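Local coordinates for microcin B17-processing protein McbD (Escherichia coli str. K-12 substr. MG1655, PDB 6GRH), which is needed to process the inactive microcin B17 precursor into the active peptide antibiotic, probably as an ATP-dependent YcaO-type cyclodehydratase, at residues Glu57-Glu60 and Arg61-Phe64; Thr99-Glu102 and Ile103-Lys107; Leu165-Phe168 and Met169-Ser173; Ile282-Ser285 and Tyr286-His289. The protein carries 1 engineered substitution. One frame throughout, in Å; residues are numbered along the deposited sequence.

Contact 1: Glu57-Glu60 and Arg61-Phe64; sequences EYFE and RRHF
Phe59 O is gripped by two donors. His63 N reaches it at 3.0 Å, the ordinary bond one helical turn on. A water also donates to Phe59 O, at 2.9 Å. That water accepts from Arg62 NE at 2.9 Å and lies in the guanidinium plane, at its edge. It therefore ties the arginine head to the preceding turn of helix 47-66, part of the YcaO fold. Arg62 is extended as far as CD and runs back along the helix; the bend at chi3 (64°) then turns NE to the water. Tyr58 CE2 sits 3.7 Å above one face of the Arg62 guanidinium, towards the rim. The two planes are 49° apart, so this is no parallel stack. Arg62 CD lies 3.3 Å from Tyr58 OH. Arg62 CZ is 5.2 Å from the centroid of the Phe59 ring, a long and at most weak cation-pi contact. Outside the contact, Glu67 forms a salt bridge with Arg62, and Asp34 is hydrogen-bonded to Tyr58 OH.

On another flank Glu57 OE2 and Arg61 NH1 form a salt bridge, modelled unusually short at 2.5 Å. Glu57 bends at chi2, and its CG lies over one face of the Arg61 guanidinium. Arg61 NH2 also hydrogen-bonds Thr39 O. Further along, Phe64 presents its ring edge to Glu60 O, with CD2 at 3.2 Å from that oxygen.

Arg62 NH2 also comes near Arg199 of a McbB chain, a like charge. Glu67 probably offsets this repulsion, while the Glu57–Arg61 pair, four residues apart, would be expected to stabilise the helix.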
loop_
_atom_site.group_PDB
_atom_site.type_symbol
_atom_site.label_atom_id
_atom_site.label_comp_id
_atom_site.label_asym_id
_atom_site.label_seq_id
_atom_site.Cartn_x
_atom_site.Cartn_y
_atom_site.Cartn_z
ATOM N N GLU E 57 -0.348 18.648 29.669
ATOM C CA GLU E 57 -1.212 18.400 30.818
ATOM C C GLU E 57 -0.828 17.087 31.522
ATOM O O GLU E 57 -0.753 17.034 32.756
ATOM C CB GLU E 57 -2.675 18.357 30.349
ATOM C CG GLU E 57 -3.739 18.146 31.428
ATOM C CD GLU E 57 -3.868 19.324 32.369
ATOM O OE1 GLU E 57 -3.863 20.466 31.887
ATOM O OE2 GLU E 57 -3.946 19.086 33.593
ATOM N N TYR E 58 -0.558 16.053 30.728
ATOM C CA TYR E 58 -0.104 14.792 31.261
ATOM C C TYR E 58 1.239 14.937 31.999
ATOM O O TYR E 58 1.360 14.465 33.127
ATOM C CB TYR E 58 0.040 13.733 30.141
ATOM C CG TYR E 58 0.656 12.480 30.669
ATOM C CD1 TYR E 58 -0.085 11.629 31.448
ATOM C CD2 TYR E 58 1.983 12.166 30.423
ATOM C CE1 TYR E 58 0.462 10.469 31.972
ATOM C CE2 TYR E 58 2.547 11.000 30.958
ATOM C CZ TYR E 58 1.784 10.174 31.732
ATOM O OH TYR E 58 2.306 9.024 32.239
ATOM N N PHE E 59 2.238 15.544 31.360
ATOM C CA PHE E 59 3.541 15.719 32.003
ATOM C C PHE E 59 3.395 16.526 33.308
ATOM O O PHE E 59 4.001 16.173 34.325
ATOM C CB PHE E 59 4.540 16.437 31.109
ATOM C CG PHE E 59 5.410 15.536 30.285
ATOM C CD1 PHE E 59 6.670 15.157 30.754
ATOM C CD2 PHE E 59 5.030 15.137 29.003
ATOM C CE1 PHE E 59 7.510 14.348 29.985
ATOM C CE2 PHE E 59 5.866 14.330 28.216
ATOM C CZ PHE E 59 7.115 13.947 28.697
ATOM N N GLU E 60 2.594 17.588 33.255
ATOM C CA GLU E 60 2.370 18.448 34.424
ATOM C C GLU E 60 1.766 17.667 35.597
ATOM O O GLU E 60 2.308 17.660 36.679
ATOM C CB GLU E 60 1.425 19.599 34.079
ATOM C CG GLU E 60 1.161 20.528 35.248
ATOM C CD GLU E 60 -0.123 21.328 35.085
ATOM O OE1 GLU E 60 -0.296 21.906 34.000
ATOM O OE2 GLU E 60 -0.937 21.375 36.050
ATOM N N ARG E 61 0.627 17.043 35.357
ATOM C CA ARG E 61 -0.088 16.311 36.390
ATOM C C ARG E 61 0.675 15.115 36.912
ATOM O O ARG E 61 0.666 14.856 38.126
ATOM C CB ARG E 61 -1.482 15.914 35.901
ATOM C CG ARG E 61 -2.309 17.163 35.603
ATOM C CD ARG E 61 -3.701 17.129 36.193
ATOM N NE ARG E 61 -4.468 16.129 35.492
ATOM C CZ ARG E 61 -5.433 16.362 34.607
ATOM N NH1 ARG E 61 -5.825 17.595 34.280
ATOM N NH2 ARG E 61 -6.043 15.325 34.069
ATOM N N ARG E 62 1.365 14.408 36.028
ATOM C CA ARG E 62 2.204 13.312 36.475
ATOM C C ARG E 62 3.310 13.800 37.413
ATOM O O ARG E 62 3.605 13.159 38.433
ATOM C CB ARG E 62 2.805 12.537 35.307
ATOM C CG ARG E 62 3.599 11.326 35.776
ATOM C CD ARG E 62 4.141 10.533 34.594
ATOM N NE ARG E 62 5.116 11.281 33.784
ATOM C CZ ARG E 62 5.883 10.733 32.836
ATOM N NH1 ARG E 62 5.826 9.428 32.526
ATOM N NH2 ARG E 62 6.742 11.478 32.208
ATOM N N HIS E 63 3.906 14.935 37.086
ATOM C CA HIS E 63 4.961 15.468 37.927
ATOM C C HIS E 63 4.488 15.789 39.373
ATOM O O HIS E 63 5.073 15.320 40.363
ATOM C CB HIS E 63 5.554 16.727 37.309
ATOM C CG HIS E 63 6.667 17.303 38.122
ATOM N ND1 HIS E 63 7.937 16.766 38.127
ATOM C CD2 HIS E 63 6.700 18.375 38.949
ATOM C CE1 HIS E 63 8.710 17.499 38.911
ATOM N NE2 HIS E 63 7.985 18.482 39.422
ATOM N N PHE E 64 3.441 16.600 39.458
ATOM C CA PHE E 64 2.939 17.108 40.745
ATOM C C PHE E 64 2.226 16.030 41.557
ATOM O O PHE E 64 2.384 15.992 42.784
ATOM C CB PHE E 64 2.083 18.362 40.541
ATOM C CG PHE E 64 2.885 19.542 40.098
ATOM C CD1 PHE E 64 3.661 20.243 41.022
ATOM C CD2 PHE E 64 2.900 19.959 38.772
ATOM C CE1 PHE E 64 4.417 21.337 40.624
ATOM C CE2 PHE E 64 3.662 21.048 38.376
ATOM C CZ PHE E 64 4.429 21.727 39.302
HETATM O O HOH W 1 5.934 14.013 34.249
#

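Contact 2: Thr99-Glu102 and Ile103-Lys107; sequences TRDE and IITHK
Asp101 O accepts twice from Thr105. The amide Thr105 N lies 3.2 Å from Asp101 O, and the hydroxyl Thr105 OG1 donates to the same oxygen at 3.1 Å. The two donors arrive from opposite faces of the carbonyl plane. Chi1 of Thr105, 64°, places OG1 between the backbone N and the carbonyl carbon, from where it can fold back to the previous turn. The methyl CG2 is left beside the Asp101 carboxylate, 4.0 Å from OD1.

The remaining backbone bonds follow the helix. Ile104 N to Arg100 O is the shortest, at 2.8 Å. His106 N to Glu102 O is weak, as expected where the chain leaves helical geometry.

These bonds span the short helix 100-105 and its two ends, a surface element of the YcaO fold. Thr99 is its N-cap: OG1 accepts from Glu102 N at 3.1 Å, and Thr99 O takes Ile103 N.

Outward from the polar frame lie the isoleucines. Ile103 CG1 rests 3.3 Å from Thr99 O. Its side chain is buried against Phe92 and Phe93 of helix 82-95 and against Phe142. Ile104 straddles Arg100 O, with CG1 and CG2 both close to it, and touches Thr89 and Tyr77. Arg100 NE forms a salt bridge with Glu90 of helix 82-95, and its guanidinium makes a cation-pi contact with Phe93.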
loop_
_atom_site.group_PDB
_atom_site.type_symbol
_atom_site.label_atom_id
_atom_site.label_comp_id
_atom_site.label_asym_id
_atom_site.label_seq_id
_atom_site.Cartn_x
_atom_site.Cartn_y
_atom_site.Cartn_z
ATOM N N THR E 99 -0.043 26.409 66.676
ATOM C CA THR E 99 0.500 27.694 67.122
ATOM C C THR E 99 1.631 28.168 66.200
ATOM O O THR E 99 2.217 27.368 65.455
ATOM C CB THR E 99 1.034 27.624 68.578
ATOM O OG1 THR E 99 2.083 26.650 68.668
ATOM C CG2 THR E 99 -0.069 27.267 69.542
ATOM N N ARG E 100 1.925 29.468 66.254
ATOM C CA ARG E 100 3.080 30.035 65.548
ATOM C C ARG E 100 4.385 29.387 66.006
ATOM O O ARG E 100 5.291 29.183 65.188
ATOM C CB ARG E 100 3.181 31.549 65.742
ATOM C CG ARG E 100 2.108 32.330 65.026
ATOM C CD ARG E 100 2.416 33.821 65.029
ATOM N NE ARG E 100 1.401 34.573 64.284
ATOM C CZ ARG E 100 0.178 34.870 64.738
ATOM N NH1 ARG E 100 -0.222 34.514 65.958
ATOM N NH2 ARG E 100 -0.660 35.553 63.967
ATOM N N ASP E 101 4.468 29.062 67.305
ATOM C CA ASP E 101 5.641 28.374 67.866
ATOM C C ASP E 101 5.828 27.012 67.189
ATOM O O ASP E 101 6.949 26.673 66.776
ATOM C CB ASP E 101 5.523 28.193 69.392
ATOM C CG ASP E 101 6.851 28.423 70.136
ATOM O OD1 ASP E 101 7.937 28.222 69.543
ATOM O OD2 ASP E 101 6.798 28.794 71.338
ATOM N N GLU E 102 4.739 26.247 67.057
ATOM C CA GLU E 102 4.830 24.948 66.400
ATOM C C GLU E 102 5.190 25.111 64.925
ATOM O O GLU E 102 5.986 24.338 64.424
ATOM C CB GLU E 102 3.558 24.092 66.559
ATOM C CG GLU E 102 3.731 22.689 65.948
ATOM C CD GLU E 102 2.691 21.651 66.364
ATOM O OE1 GLU E 102 1.990 21.845 67.386
ATOM O OE2 GLU E 102 2.592 20.613 65.660
ATOM N N ILE E 103 4.620 26.117 64.257
ATOM C CA ILE E 103 4.907 26.378 62.840
ATOM C C ILE E 103 6.369 26.768 62.618
ATOM O O ILE E 103 6.986 26.252 61.684
ATOM C CB ILE E 103 3.974 27.453 62.237
ATOM C CG1 ILE E 103 2.540 26.925 62.175
ATOM C CG2 ILE E 103 4.445 27.863 60.839
ATOM C CD1 ILE E 103 1.488 27.996 62.038
ATOM N N ILE E 104 6.929 27.659 63.444
ATOM C CA ILE E 104 8.304 28.095 63.170
ATOM C C ILE E 104 9.383 27.092 63.573
ATOM O O ILE E 104 10.507 27.205 63.083
ATOM C CB ILE E 104 8.640 29.533 63.650
ATOM C CG1 ILE E 104 8.724 29.654 65.176
ATOM C CG2 ILE E 104 7.659 30.537 63.035
ATOM C CD1 ILE E 104 9.195 31.022 65.635
ATOM N N THR E 105 9.061 26.105 64.417
ATOM C CA THR E 105 10.055 25.093 64.809
ATOM C C THR E 105 9.945 23.796 64.012
ATOM O O THR E 105 10.849 22.967 64.077
ATOM C CB THR E 105 10.018 24.762 66.316
ATOM O OG1 THR E 105 8.760 24.174 66.658
ATOM C CG2 THR E 105 10.239 26.018 67.164
ATOM N N HIS E 106 8.860 23.609 63.266
ATOM C CA HIS E 106 8.691 22.385 62.496
ATOM C C HIS E 106 9.672 22.358 61.304
ATOM O O HIS E 106 9.871 23.370 60.619
ATOM C CB HIS E 106 7.247 22.245 62.003
ATOM C CG HIS E 106 6.982 20.954 61.292
ATOM N ND1 HIS E 106 6.932 19.743 61.952
ATOM C CD2 HIS E 106 6.779 20.681 59.982
ATOM C CE1 HIS E 106 6.697 18.781 61.076
ATOM N NE2 HIS E 106 6.598 19.323 59.874
ATOM N N LYS E 107 10.277 21.194 61.082
ATOM C CA LYS E 107 11.175 20.977 59.962
ATOM C C LYS E 107 10.362 20.487 58.753
ATOM O O LYS E 107 10.010 19.313 58.677
ATOM C CB LYS E 107 12.280 19.980 60.334
ATOM C CG LYS E 107 13.263 20.498 61.373
ATOM C CD LYS E 107 14.538 19.652 61.453
ATOM C CE LYS E 107 15.708 20.411 62.088
ATOM N NZ LYS E 107 16.116 21.630 61.311
#

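Contact 3: Leu165-Phe168 and Met169-Ser173; sequences LCEF and MERQS. Engineered in segment 169-173: Arg171 (natural residue Thr).
Gln172 climbs back over Phe168 from its first carbon. Its CB lies near Phe168 O, and CG is 3.1 Å from that same oxygen. CG then stands over the centre of the Phe168 ring, 3.8 Å from the centroid and 9° off the normal. This is a CH-pi contact between residues four apart, within the long helix 157-180 near the centre of the YcaO fold. A bend at chi2 then turns the amide past the rim of the ring, with Gln172 NE2 3.8 Å from Phe168 CE1. The amide and ring planes are 35° apart, so the amide is not stacked on the ring. NE2 donates to Phe363 O, which fixes the buried tip. The ring in turn meets Phe362 edge-to-face.

The neighbouring flank carries charge. Arg171 is an engineered residue, threonine in the natural sequence. Its guanidinium runs alongside Glu167, with the two planar groups stacked 8° apart. Glu167 CD lies over the guanidinium face. The salt bridge from Glu167 OE1 to Arg171 NH2 is long, 4.0 Å, and no N-H points at the oxygen, so it acts through charge alone. A water donates to Glu167 OE1 and to Glu170 OE1, bridging two carboxylates that would be expected to repel each other. Glu170 OE2 accepts from Tyr247 N.

One turn on from Met169, Ser173 OG donates to Met169 O at 2.8 Å, from the face of the carbonyl plane opposite to Ser173 N.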
loop_
_atom_site.group_PDB
_atom_site.type_symbol
_atom_site.label_atom_id
_atom_site.label_comp_id
_atom_site.label_asym_id
_atom_site.label_seq_id
_atom_site.Cartn_x
_atom_site.Cartn_y
_atom_site.Cartn_z
ATOM N N LEU E 165 2.053 31.893 35.544
ATOM C CA LEU E 165 1.517 33.240 35.807
ATOM C C LEU E 165 0.075 33.407 35.340
ATOM O O LEU E 165 -0.727 34.029 36.046
ATOM C CB LEU E 165 2.346 34.312 35.114
ATOM C CG LEU E 165 3.561 34.852 35.840
ATOM C CD1 LEU E 165 4.334 35.782 34.898
ATOM C CD2 LEU E 165 3.156 35.601 37.103
ATOM N N CYS E 166 -0.231 32.894 34.144
ATOM C CA CYS E 166 -1.578 32.967 33.594
ATOM C C CYS E 166 -2.562 32.212 34.472
ATOM O O CYS E 166 -3.600 32.741 34.856
ATOM C CB CYS E 166 -1.621 32.483 32.136
ATOM S SG CYS E 166 -0.866 33.673 30.989
ATOM N N GLU E 167 -2.204 30.995 34.853
ATOM C CA GLU E 167 -3.062 30.231 35.733
ATOM C C GLU E 167 -3.228 30.884 37.105
ATOM O O GLU E 167 -4.326 30.900 37.631
ATOM C CB GLU E 167 -2.556 28.802 35.916
ATOM C CG GLU E 167 -3.622 27.925 36.529
ATOM C CD GLU E 167 -3.351 26.470 36.264
ATOM O OE1 GLU E 167 -3.530 26.056 35.087
ATOM O OE2 GLU E 167 -2.946 25.772 37.225
ATOM N N PHE E 168 -2.139 31.412 37.659
ATOM C CA PHE E 168 -2.168 32.153 38.943
ATOM C C PHE E 168 -3.139 33.322 38.856
ATOM O O PHE E 168 -3.989 33.488 39.724
ATOM C CB PHE E 168 -0.759 32.657 39.280
ATOM C CG PHE E 168 -0.653 33.430 40.576
ATOM C CD1 PHE E 168 -0.538 32.767 41.791
ATOM C CD2 PHE E 168 -0.621 34.820 40.566
ATOM C CE1 PHE E 168 -0.404 33.471 42.976
ATOM C CE2 PHE E 168 -0.495 35.536 41.757
ATOM C CZ PHE E 168 -0.375 34.847 42.964
ATOM N N MET E 169 -3.006 34.124 37.799
ATOM C CA MET E 169 -3.932 35.223 37.558
ATOM C C MET E 169 -5.365 34.719 37.459
ATOM O O MET E 169 -6.263 35.298 38.059
ATOM C CB MET E 169 -3.560 35.990 36.285
ATOM C CG MET E 169 -2.605 37.127 36.546
ATOM S SD MET E 169 -3.361 38.234 37.746
ATOM C CE MET E 169 -1.971 38.450 38.836
ATOM N N GLU E 170 -5.567 33.632 36.721
ATOM C CA GLU E 170 -6.912 33.045 36.540
ATOM C C GLU E 170 -7.580 32.709 37.875
ATOM O O GLU E 170 -8.701 33.121 38.150
ATOM C CB GLU E 170 -6.848 31.749 35.699
ATOM C CG GLU E 170 -6.744 32.010 34.213
ATOM C CD GLU E 170 -6.227 30.836 33.403
ATOM O OE1 GLU E 170 -6.246 29.689 33.879
ATOM O OE2 GLU E 170 -5.786 31.078 32.265
ATOM N N ARG E 171 -6.865 31.945 38.695
ATOM C CA ARG E 171 -7.411 31.403 39.922
ATOM C C ARG E 171 -7.572 32.476 40.997
ATOM O O ARG E 171 -8.607 32.520 41.669
ATOM C CB ARG E 171 -6.558 30.218 40.428
ATOM C CG ARG E 171 -6.353 29.092 39.404
ATOM C CD ARG E 171 -7.662 28.430 39.007
ATOM N NE ARG E 171 -7.477 27.469 37.919
ATOM C CZ ARG E 171 -7.090 26.199 38.048
ATOM N NH1 ARG E 171 -6.802 25.655 39.238
ATOM N NH2 ARG E 171 -6.980 25.446 36.948
ATOM N N GLN E 172 -6.592 33.371 41.124
ATOM C CA GLN E 172 -6.712 34.471 42.088
ATOM C C GLN E 172 -7.871 35.375 41.693
ATOM O O GLN E 172 -8.679 35.757 42.562
ATOM C CB GLN E 172 -5.419 35.272 42.242
ATOM C CG GLN E 172 -4.214 34.462 42.711
ATOM C CD GLN E 172 -4.394 33.823 44.063
ATOM O OE1 GLN E 172 -4.990 34.422 44.987
ATOM N NE2 GLN E 172 -3.852 32.616 44.212
ATOM N N SER E 173 -7.992 35.669 40.395
ATOM C CA SER E 173 -9.137 36.437 39.873
ATOM C C SER E 173 -10.469 35.753 40.147
ATOM O O SER E 173 -11.433 36.398 40.523
ATOM C CB SER E 173 -9.016 36.719 38.369
ATOM O OG SER E 173 -7.886 37.549 38.102
HETATM O O HOH W 2 -4.649 27.639 32.934
#

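Contact 4: Ile282-Ser285 and Tyr286-His289; sequences IIDS and YQRH
Asp284 chi1 of -175° sets CG opposite its own N and brings OD1 to the amides of Tyr286 and Gln287. Arg288 bends at chi3 (-56°), and its head swings back to the loop, to Ile282. Asp284 is the N-cap of helix 285-292. Gln287 N donates to Asp284 OD1 at 3.1 Å, from above the carboxylate plane. Tyr286 N also lies close to Asp284 OD1, at 2.8 Å, but its bond is bent and weak.

Arg288 NH2 donates to Ile282 O at 2.9 Å, well above the carbonyl plane rather than on a lone pair. Ile282 CG2 also packs 4.0 Å from Arg288 CB, the two side chains running past each other in opposite directions. Waters add to the clasp. One accepts from Ile283 N and donates to Gln287 OE1, 2.7 Å away. Another accepts from Arg288 NH2 and reaches Ile283 O weakly.

The capped turn ends the loop that follows helix 251-275. Ile283 packs on Thr39, just before strand 41-45, and on Arg209 of a McbB chain. Tyr286 OH is hydrogen-bonded to Asp147, and the side chain lies against the loops of Met366 and Met392.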
loop_
_atom_site.group_PDB
_atom_site.type_symbol
_atom_site.label_atom_id
_atom_site.label_comp_id
_atom_site.label_asym_id
_atom_site.label_seq_id
_atom_site.Cartn_x
_atom_site.Cartn_y
_atom_site.Cartn_z
ATOM N N ILE E 282 -15.052 8.368 39.715
ATOM C CA ILE E 282 -14.555 9.700 40.038
ATOM C C ILE E 282 -13.664 9.590 41.261
ATOM O O ILE E 282 -14.149 9.234 42.339
ATOM C CB ILE E 282 -15.704 10.693 40.305
ATOM C CG1 ILE E 282 -16.613 10.813 39.071
ATOM C CG2 ILE E 282 -15.149 12.068 40.684
ATOM C CD1 ILE E 282 -15.885 11.260 37.803
ATOM N N ILE E 283 -12.372 9.865 41.083
ATOM C CA ILE E 283 -11.398 9.816 42.187
ATOM C C ILE E 283 -10.918 11.184 42.676
ATOM O O ILE E 283 -10.193 11.234 43.666
ATOM C CB ILE E 283 -10.159 8.949 41.843
ATOM C CG1 ILE E 283 -9.299 9.584 40.749
ATOM C CG2 ILE E 283 -10.606 7.541 41.471
ATOM C CD1 ILE E 283 -8.087 8.761 40.358
ATOM N N ASP E 284 -11.286 12.264 41.970
ATOM C CA ASP E 284 -10.817 13.612 42.281
ATOM C C ASP E 284 -11.929 14.424 42.966
ATOM O O ASP E 284 -13.029 14.567 42.427
ATOM C CB ASP E 284 -10.385 14.291 40.975
ATOM C CG ASP E 284 -9.774 15.663 41.187
ATOM O OD1 ASP E 284 -10.447 16.541 41.728
ATOM O OD2 ASP E 284 -8.627 15.885 40.782
ATOM N N SER E 285 -11.638 14.967 44.143
ATOM C CA SER E 285 -12.666 15.655 44.916
ATOM C C SER E 285 -13.166 16.948 44.221
ATOM O O SER E 285 -14.350 17.268 44.344
ATOM C CB SER E 285 -12.173 15.960 46.336
ATOM O OG SER E 285 -11.033 16.790 46.229
ATOM N N TYR E 286 -12.284 17.655 43.491
ATOM C CA TYR E 286 -12.691 18.855 42.716
ATOM C C TYR E 286 -13.642 18.448 41.580
ATOM O O TYR E 286 -14.649 19.103 41.348
ATOM C CB TYR E 286 -11.481 19.624 42.146
ATOM C CG TYR E 286 -10.703 20.482 43.126
ATOM C CD1 TYR E 286 -10.779 20.280 44.516
ATOM C CD2 TYR E 286 -9.863 21.503 42.653
ATOM C CE1 TYR E 286 -10.055 21.070 45.403
ATOM C CE2 TYR E 286 -9.137 22.305 43.534
ATOM C CZ TYR E 286 -9.243 22.090 44.912
ATOM O OH TYR E 286 -8.535 22.871 45.793
ATOM N N GLN E 287 -13.349 17.336 40.912
ATOM C CA GLN E 287 -14.242 16.841 39.857
ATOM C C GLN E 287 -15.581 16.389 40.426
ATOM O O GLN E 287 -16.609 16.674 39.838
ATOM C CB GLN E 287 -13.601 15.699 39.058
ATOM C CG GLN E 287 -12.406 16.122 38.218
ATOM C CD GLN E 287 -11.826 14.973 37.401
ATOM O OE1 GLN E 287 -12.215 13.807 37.570
ATOM N NE2 GLN E 287 -10.902 15.302 36.491
ATOM N N ARG E 288 -15.556 15.710 41.578
ATOM C CA ARG E 288 -16.788 15.310 42.283
ATOM C C ARG E 288 -17.622 16.535 42.657
ATOM O O ARG E 288 -18.820 16.579 42.408
ATOM C CB ARG E 288 -16.469 14.464 43.541
ATOM C CG ARG E 288 -17.669 13.743 44.162
ATOM C CD ARG E 288 -17.293 12.822 45.329
ATOM N NE ARG E 288 -16.296 11.834 44.919
ATOM C CZ ARG E 288 -14.998 11.802 45.266
ATOM N NH1 ARG E 288 -14.449 12.660 46.144
ATOM N NH2 ARG E 288 -14.236 10.835 44.759
ATOM N N HIS E 289 -16.977 17.538 43.241
ATOM C CA HIS E 289 -17.668 18.783 43.590
ATOM C C HIS E 289 -18.247 19.466 42.332
ATOM O O HIS E 289 -19.406 19.875 42.316
ATOM C CB HIS E 289 -16.730 19.741 44.337
ATOM C CG HIS E 289 -17.338 21.081 44.614
ATOM N ND1 HIS E 289 -18.302 21.270 45.580
ATOM C CD2 HIS E 289 -17.149 22.292 44.029
ATOM C CE1 HIS E 289 -18.670 22.540 45.591
ATOM N NE2 HIS E 289 -17.977 23.184 44.670
HETATM O O HOH W 3 -11.780 11.384 38.695
HETATM O O HOH W 4 -12.133 9.585 45.816
#

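How the contacts relate
Contacts 1, 3 and 4 lie close together in the fold, while contact 2 stands apart. The centres of contacts 1 and 3 are about 18 Å apart, with nearest atoms about 5 Å apart. Contact 4 is similarly placed, about 17 Å from contact 1 and 21 Å from contact 3, centre to centre. None touches another directly; shared neighbours join them. Cys151 touches Glu60 and Phe64 and bonds weakly to Glu167; Thr39 meets Arg61 and Ile283; Met366 touches Tyr286 and the engineered Arg171. Contacts 1 and 4 also face McbB chains. Contact 2 lies about 30 Å or more from the others, centre to centre. A glycerol bound to Glu60 is probably from the crystallisation liquor.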